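Local atomic coordinates of protein BIM1 (Saccharomyces cerevisiae, PDB entry 2QJX), a protein that binds microtubules, including their plus ends, as a member of the EB1 family, and is represented here by its calponin-homology domain. Residues T17-N20 with N24-Y27; C40-S45 with E100-L105. All blocks are in the same frame, centred on the assembly; numbering follows the deposited sequence.

Contact 1 lies at the surface and contact 2 in the core of one calponin-homology domain, their centres about 12 Å apart. They follow each other along the chain: helix 12-23 runs into the turn that contact 1 secures, and the loop beyond leads to helix 37-47, the first partner of contact 2. Leu19 joins the two, its CD1 resting 3.7 Å from CD1 of Ile42 while its CD2 branch serves contact 1. Trp18, on the same helix, places CZ3 4.2 Å from Leu102 CD1. Polar bonds thus fix the exit of a helix whose apolar side helps to fill the core between helix 37-47 and helix 95-112.

Contact 1: residues T17-N20 with N24-Y27; sequences TWLN and NLNY
The chain leaves helix 12-23 at Asn24, which has positive phi, and turns back so that the CA atoms of Asn20 and Leu25 come within 4.4 Å; Leu25 N then donates to Asn20 O at 3.0 Å. This is the C-terminal end of the first helix of the calponin-homology domain, closed by a positive-phi residue and bridged to the following loop by an asparagine side chain. One residue thus receives the turn with its backbone and the departing loop with its side chain. The amide of Asn20 meets the backbone of Tyr27 with both ends. Asn20 OD1 accepts from Tyr27 N at 2.9 Å, the donor tilted 32° from the plane of the side-chain carbonyl. Asn20 ND2 donates to Tyr27 O at 3.0 Å in a nearly straight bond (170°), with that oxygen almost in the amide plane. With CG beside its own backbone N (chi1 -76°), the amide leans over the Leu25-Tyr27 backbone, and Asn20 CB lies 3.3 Å from Leu25 O.

Apolar groups close the turn on the side of the core. CD2 of Leu19 meets the ring carbon CD2 of Tyr27 at 4.0 Å, the two side chains crossing at a slant, and Leu25 CD1 lies over one face of that ring, offset toward its rim. Ala38 of helix 37-47 touches both Leu25 and Tyr27. ND2 of Asn24 is hydrogen-bonded to OD1 of Asp121.

With an alanine here in place of Asn20, Tyr27 N and O would probably lose their amide partner and the loop would be freer to shift against the helix. The chemistry implies a division of labour: a main-chain carbonyl holds the turn, and a single neutral amide, matching donor to acceptor and acceptor to donor, fixes the loop two residues farther on without any charge.

Contact 2: residues C40-S45 with E100-L105; sequences CQIMDS and EFLQWL
Ile42 reaches across to Leu102 and Leu105 between two core helices of the calponin-homology fold, an all-helical domain in which this pairing shows how branched aliphatic side chains from both helices together bridge a wide axis spacing. Segments 40-45 and 100-105 run almost parallel, at 5°, with axes 11.4 Å apart, so the contact belongs to side-chain ends and no hydrogen bond crosses it.

From CB, which points toward the other helix, Ile42 divides. Its CG2 branch lies anti to the backbone N, and the contact is carried by the other branch: CG1 stands anti to the carbonyl carbon (chi1 -71°), and the extended bond beyond it (chi2 -179°) sends CD1 outward. CD1 of Ile42 meets CD1 of Leu102 at 3.9 Å, the two side chains crossing at about a right angle. The same Ile42 CD1 lies 4.2 Å from CD1 of Leu105. Leu19 of helix 12-23 also packs on Ile42, while Leu15 touches Leu102, so a third helix borders the same apolar patch.

Leu105 has a further neighbour in Met43, a selenomethionine in this crystal. The Met43 chain bends at both chi2 and chi3, bringing its selenium over to Leu105 although CB itself does not point there; Leu72 and Phe76 of helix 62-78 also touch Met43. The two methyls of Leu105 are therefore shared between successive residues of helix 37-47: CD1 goes to Ile42, and CD2 lies 4.0 Å from SE of Met43.

Contact 1: residues T17-N20 with N24-Y27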
loop_
_atom_site.group_PDB
_atom_site.type_symbol
_atom_site.label_atom_id
_atom_site.label_comp_id
_atom_site.label_asym_id
_atom_site.label_seq_id
_atom_site.Cartn_x
_atom_site.Cartn_y
_atom_site.Cartn_z
ATOM N N THR A 17 -10.388 -5.207 -7.211
ATOM C CA THR A 17 -10.187 -6.550 -7.733
ATOM C C THR A 17 -8.707 -6.753 -8.054
ATOM O O THR A 17 -8.137 -7.800 -7.753
ATOM C CB THR A 17 -11.051 -6.783 -8.990
ATOM O OG1 THR A 17 -12.437 -6.799 -8.611
ATOM C CG2 THR A 17 -10.695 -8.109 -9.654
ATOM N N TRP A 18 -8.089 -5.739 -8.652
ATOM C CA TRP A 18 -6.668 -5.804 -8.995
ATOM C C TRP A 18 -5.831 -5.960 -7.735
ATOM O O TRP A 18 -4.978 -6.835 -7.656
ATOM C CB TRP A 18 -6.228 -4.527 -9.716
ATOM C CG TRP A 18 -4.727 -4.405 -9.861
ATOM C CD1 TRP A 18 -3.924 -5.087 -10.735
ATOM C CD2 TRP A 18 -3.859 -3.560 -9.096
ATOM N NE1 TRP A 18 -2.612 -4.715 -10.561
ATOM C CE2 TRP A 18 -2.542 -3.780 -9.562
ATOM C CE3 TRP A 18 -4.062 -2.637 -8.060
ATOM C CZ2 TRP A 18 -1.434 -3.107 -9.030
ATOM C CZ3 TRP A 18 -2.961 -1.970 -7.530
ATOM C CH2 TRP A 18 -1.662 -2.211 -8.020
ATOM N N LEU A 19 -6.082 -5.097 -6.752
ATOM C CA LEU A 19 -5.341 -5.126 -5.493
ATOM C C LEU A 19 -5.499 -6.440 -4.736
ATOM O O LEU A 19 -4.525 -6.993 -4.219
ATOM C CB LEU A 19 -5.798 -3.972 -4.593
ATOM C CG LEU A 19 -5.082 -3.834 -3.249
ATOM C CD1 LEU A 19 -3.631 -3.462 -3.488
ATOM C CD2 LEU A 19 -5.778 -2.768 -2.407
ATOM N N ASN A 20 -6.731 -6.934 -4.654
ATOM C CA ASN A 20 -6.984 -8.176 -3.940
ATOM C C ASN A 20 -6.245 -9.352 -4.557
ATOM O O ASN A 20 -5.749 -10.215 -3.839
ATOM C CB ASN A 20 -8.487 -8.480 -3.883
ATOM C CG ASN A 20 -9.220 -7.623 -2.864
ATOM O OD1 ASN A 20 -8.633 -7.162 -1.882
ATOM N ND2 ASN A 20 -10.517 -7.423 -3.083
ATOM N N ASN A 24 -3.315 -10.829 -2.498
ATOM C CA ASN A 24 -4.112 -11.848 -1.825
ATOM C C ASN A 24 -4.817 -11.247 -0.614
ATOM O O ASN A 24 -4.672 -11.725 0.521
ATOM C CB ASN A 24 -3.256 -13.028 -1.372
ATOM C CG ASN A 24 -4.065 -14.072 -0.628
ATOM O OD1 ASN A 24 -5.116 -14.504 -1.100
ATOM N ND2 ASN A 24 -3.582 -14.481 0.543
ATOM N N LEU A 25 -5.564 -10.181 -0.869
ATOM C CA LEU A 25 -6.320 -9.495 0.166
ATOM C C LEU A 25 -7.800 -9.714 -0.109
ATOM O O LEU A 25 -8.172 -10.273 -1.145
ATOM C CB LEU A 25 -6.005 -7.996 0.162
ATOM C CG LEU A 25 -4.566 -7.615 0.522
ATOM C CD1 LEU A 25 -4.389 -6.104 0.453
ATOM C CD2 LEU A 25 -4.250 -8.132 1.916
ATOM N N ASN A 26 -8.640 -9.290 0.827
ATOM C CA ASN A 26 -10.080 -9.440 0.680
ATOM C C ASN A 26 -10.770 -8.131 1.039
ATOM O O ASN A 26 -11.734 -8.110 1.811
ATOM C CB ASN A 26 -10.582 -10.578 1.578
ATOM C CG ASN A 26 -12.023 -10.949 1.299
ATOM O OD1 ASN A 26 -12.477 -10.892 0.156
ATOM N ND2 ASN A 26 -12.749 -11.349 2.341
ATOM N N TYR A 27 -10.268 -7.032 0.481
ATOM C CA TYR A 27 -10.848 -5.716 0.740
ATOM C C TYR A 27 -12.181 -5.581 0.009
ATOM O O TYR A 27 -12.341 -6.090 -1.099
ATOM C CB TYR A 27 -9.897 -4.610 0.267
ATOM C CG TYR A 27 -8.700 -4.333 1.166
ATOM C CD1 TYR A 27 -8.324 -5.220 2.181
ATOM C CD2 TYR A 27 -7.924 -3.192 0.974
ATOM C CE1 TYR A 27 -7.195 -4.971 2.983
ATOM C CE2 TYR A 27 -6.797 -2.934 1.765
ATOM C CZ TYR A 27 -6.442 -3.823 2.763
ATOM O OH TYR A 27 -5.325 -3.556 3.526
#

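Contact 2: residues C40-S45 with E100-L105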
loop_
_atom_site.group_PDB
_atom_site.type_symbol
_atom_site.label_atom_id
_atom_site.label_comp_id
_atom_site.label_asym_id
_atom_site.label_seq_id
_atom_site.Cartn_x
_atom_site.Cartn_y
_atom_site.Cartn_z
ATOM N N CYS A 40 2.073 0.106 1.541
ATOM C CA CYS A 40 3.429 -0.319 1.858
ATOM C C CYS A 40 3.794 -1.574 1.086
ATOM O O CYS A 40 4.871 -1.651 0.502
ATOM C CB CYS A 40 3.576 -0.624 3.354
ATOM S SG CYS A 40 3.711 0.826 4.410
ATOM N N GLN A 41 2.907 -2.567 1.092
ATOM C CA GLN A 41 3.224 -3.805 0.396
ATOM C C GLN A 41 3.253 -3.680 -1.117
ATOM O O GLN A 41 3.949 -4.446 -1.783
ATOM C CB GLN A 41 2.295 -4.947 0.812
ATOM C CG GLN A 41 2.725 -6.267 0.170
ATOM C CD GLN A 41 2.289 -7.486 0.936
ATOM O OE1 GLN A 41 1.185 -7.533 1.478
ATOM N NE2 GLN A 41 3.148 -8.499 0.969
ATOM N N ILE A 42 2.501 -2.740 -1.680
ATOM C CA ILE A 42 2.566 -2.568 -3.126
ATOM C C ILE A 42 3.994 -2.109 -3.414
ATOM O O ILE A 42 4.639 -2.578 -4.357
ATOM C CB ILE A 42 1.583 -1.499 -3.637
ATOM C CG1 ILE A 42 0.150 -2.021 -3.523
ATOM C CG2 ILE A 42 1.890 -1.158 -5.092
ATOM C CD1 ILE A 42 -0.890 -1.048 -4.025
HETATM N N MSE A 43 4.496 -1.196 -2.590
HETATM C CA MSE A 43 5.859 -0.713 -2.774
HETATM C C MSE A 43 6.861 -1.844 -2.532
HETATM O O MSE A 43 7.920 -1.888 -3.162
HETATM C CB MSE A 43 6.142 0.464 -1.840
HETATM C CG MSE A 43 5.326 1.719 -2.163
HETATM SE SE MSE A 43 5.628 2.437 -3.950
HETATM C CE MSE A 43 7.125 3.596 -3.562
ATOM N N ASP A 44 6.537 -2.767 -1.630
ATOM C CA ASP A 44 7.446 -3.886 -1.376
ATOM C C ASP A 44 7.508 -4.794 -2.601
ATOM O O ASP A 44 8.573 -5.306 -2.945
ATOM C CB ASP A 44 7.004 -4.705 -0.151
ATOM C CG ASP A 44 8.050 -5.738 0.273
ATOM O OD1 ASP A 44 9.202 -5.332 0.529
ATOM O OD2 ASP A 44 7.728 -6.950 0.359
ATOM N N SER A 45 6.379 -4.996 -3.275
ATOM C CA SER A 45 6.380 -5.858 -4.460
ATOM C C SER A 45 7.297 -5.283 -5.547
ATOM O O SER A 45 7.881 -6.023 -6.342
ATOM C CB SER A 45 4.960 -6.022 -5.018
ATOM O OG SER A 45 4.469 -4.811 -5.565
ATOM N N GLU A 100 -7.639 7.985 -5.320
ATOM C CA GLU A 100 -6.623 8.663 -6.119
ATOM C C GLU A 100 -5.211 8.144 -5.874
ATOM O O GLU A 100 -4.433 7.988 -6.813
ATOM C CB GLU A 100 -6.663 10.172 -5.856
ATOM C CG GLU A 100 -7.896 10.861 -6.423
ATOM C CD GLU A 100 -7.950 12.344 -6.087
ATOM O OE1 GLU A 100 -6.897 13.013 -6.161
ATOM O OE2 GLU A 100 -9.049 12.840 -5.762
ATOM N N PHE A 101 -4.875 7.875 -4.618
ATOM C CA PHE A 101 -3.538 7.382 -4.307
ATOM C C PHE A 101 -3.352 5.971 -4.862
ATOM O O PHE A 101 -2.295 5.647 -5.408
ATOM C CB PHE A 101 -3.304 7.399 -2.791
ATOM C CG PHE A 101 -1.861 7.256 -2.402
ATOM C CD1 PHE A 101 -0.933 8.232 -2.753
ATOM C CD2 PHE A 101 -1.424 6.137 -1.702
ATOM C CE1 PHE A 101 0.412 8.098 -2.413
ATOM C CE2 PHE A 101 -0.080 5.992 -1.357
ATOM C CZ PHE A 101 0.839 6.977 -1.715
ATOM N N LEU A 102 -4.375 5.133 -4.730
ATOM C CA LEU A 102 -4.290 3.768 -5.240
ATOM C C LEU A 102 -4.169 3.782 -6.763
ATOM O O LEU A 102 -3.459 2.956 -7.344
ATOM C CB LEU A 102 -5.518 2.956 -4.824
ATOM C CG LEU A 102 -5.509 1.480 -5.225
ATOM C CD1 LEU A 102 -4.295 0.780 -4.610
ATOM C CD2 LEU A 102 -6.799 0.815 -4.766
ATOM N N GLN A 103 -4.859 4.717 -7.414
ATOM C CA GLN A 103 -4.777 4.811 -8.868
ATOM C C GLN A 103 -3.336 5.099 -9.262
ATOM O O GLN A 103 -2.806 4.471 -10.174
ATOM C CB GLN A 103 -5.689 5.916 -9.408
ATOM C CG GLN A 103 -7.170 5.675 -9.160
ATOM C CD GLN A 103 -8.041 6.808 -9.676
ATOM O OE1 GLN A 103 -7.733 7.982 -9.476
ATOM N NE2 GLN A 103 -9.142 6.458 -10.329
ATOM N N TRP A 104 -2.697 6.042 -8.576
ATOM C CA TRP A 104 -1.309 6.364 -8.894
ATOM C C TRP A 104 -0.385 5.186 -8.592
ATOM O O TRP A 104 0.532 4.890 -9.363
ATOM C CB TRP A 104 -0.822 7.579 -8.105
ATOM C CG TRP A 104 0.634 7.875 -8.365
ATOM C CD1 TRP A 104 1.154 8.617 -9.389
ATOM C CD2 TRP A 104 1.758 7.371 -7.626
ATOM N NE1 TRP A 104 2.529 8.608 -9.334
ATOM C CE2 TRP A 104 2.926 7.849 -8.263
ATOM C CE3 TRP A 104 1.889 6.560 -6.490
ATOM C CZ2 TRP A 104 4.214 7.541 -7.801
ATOM C CZ3 TRP A 104 3.173 6.254 -6.030
ATOM C CH2 TRP A 104 4.316 6.746 -6.687
ATOM N N LEU A 105 -0.611 4.519 -7.465
ATOM C CA LEU A 105 0.227 3.384 -7.104
ATOM C C LEU A 105 0.177 2.299 -8.168
ATOM O O LEU A 105 1.208 1.722 -8.531
ATOM C CB LEU A 105 -0.201 2.809 -5.751
ATOM C CG LEU A 105 0.297 3.600 -4.540
ATOM C CD1 LEU A 105 -0.366 3.086 -3.275
ATOM C CD2 LEU A 105 1.806 3.465 -4.434
#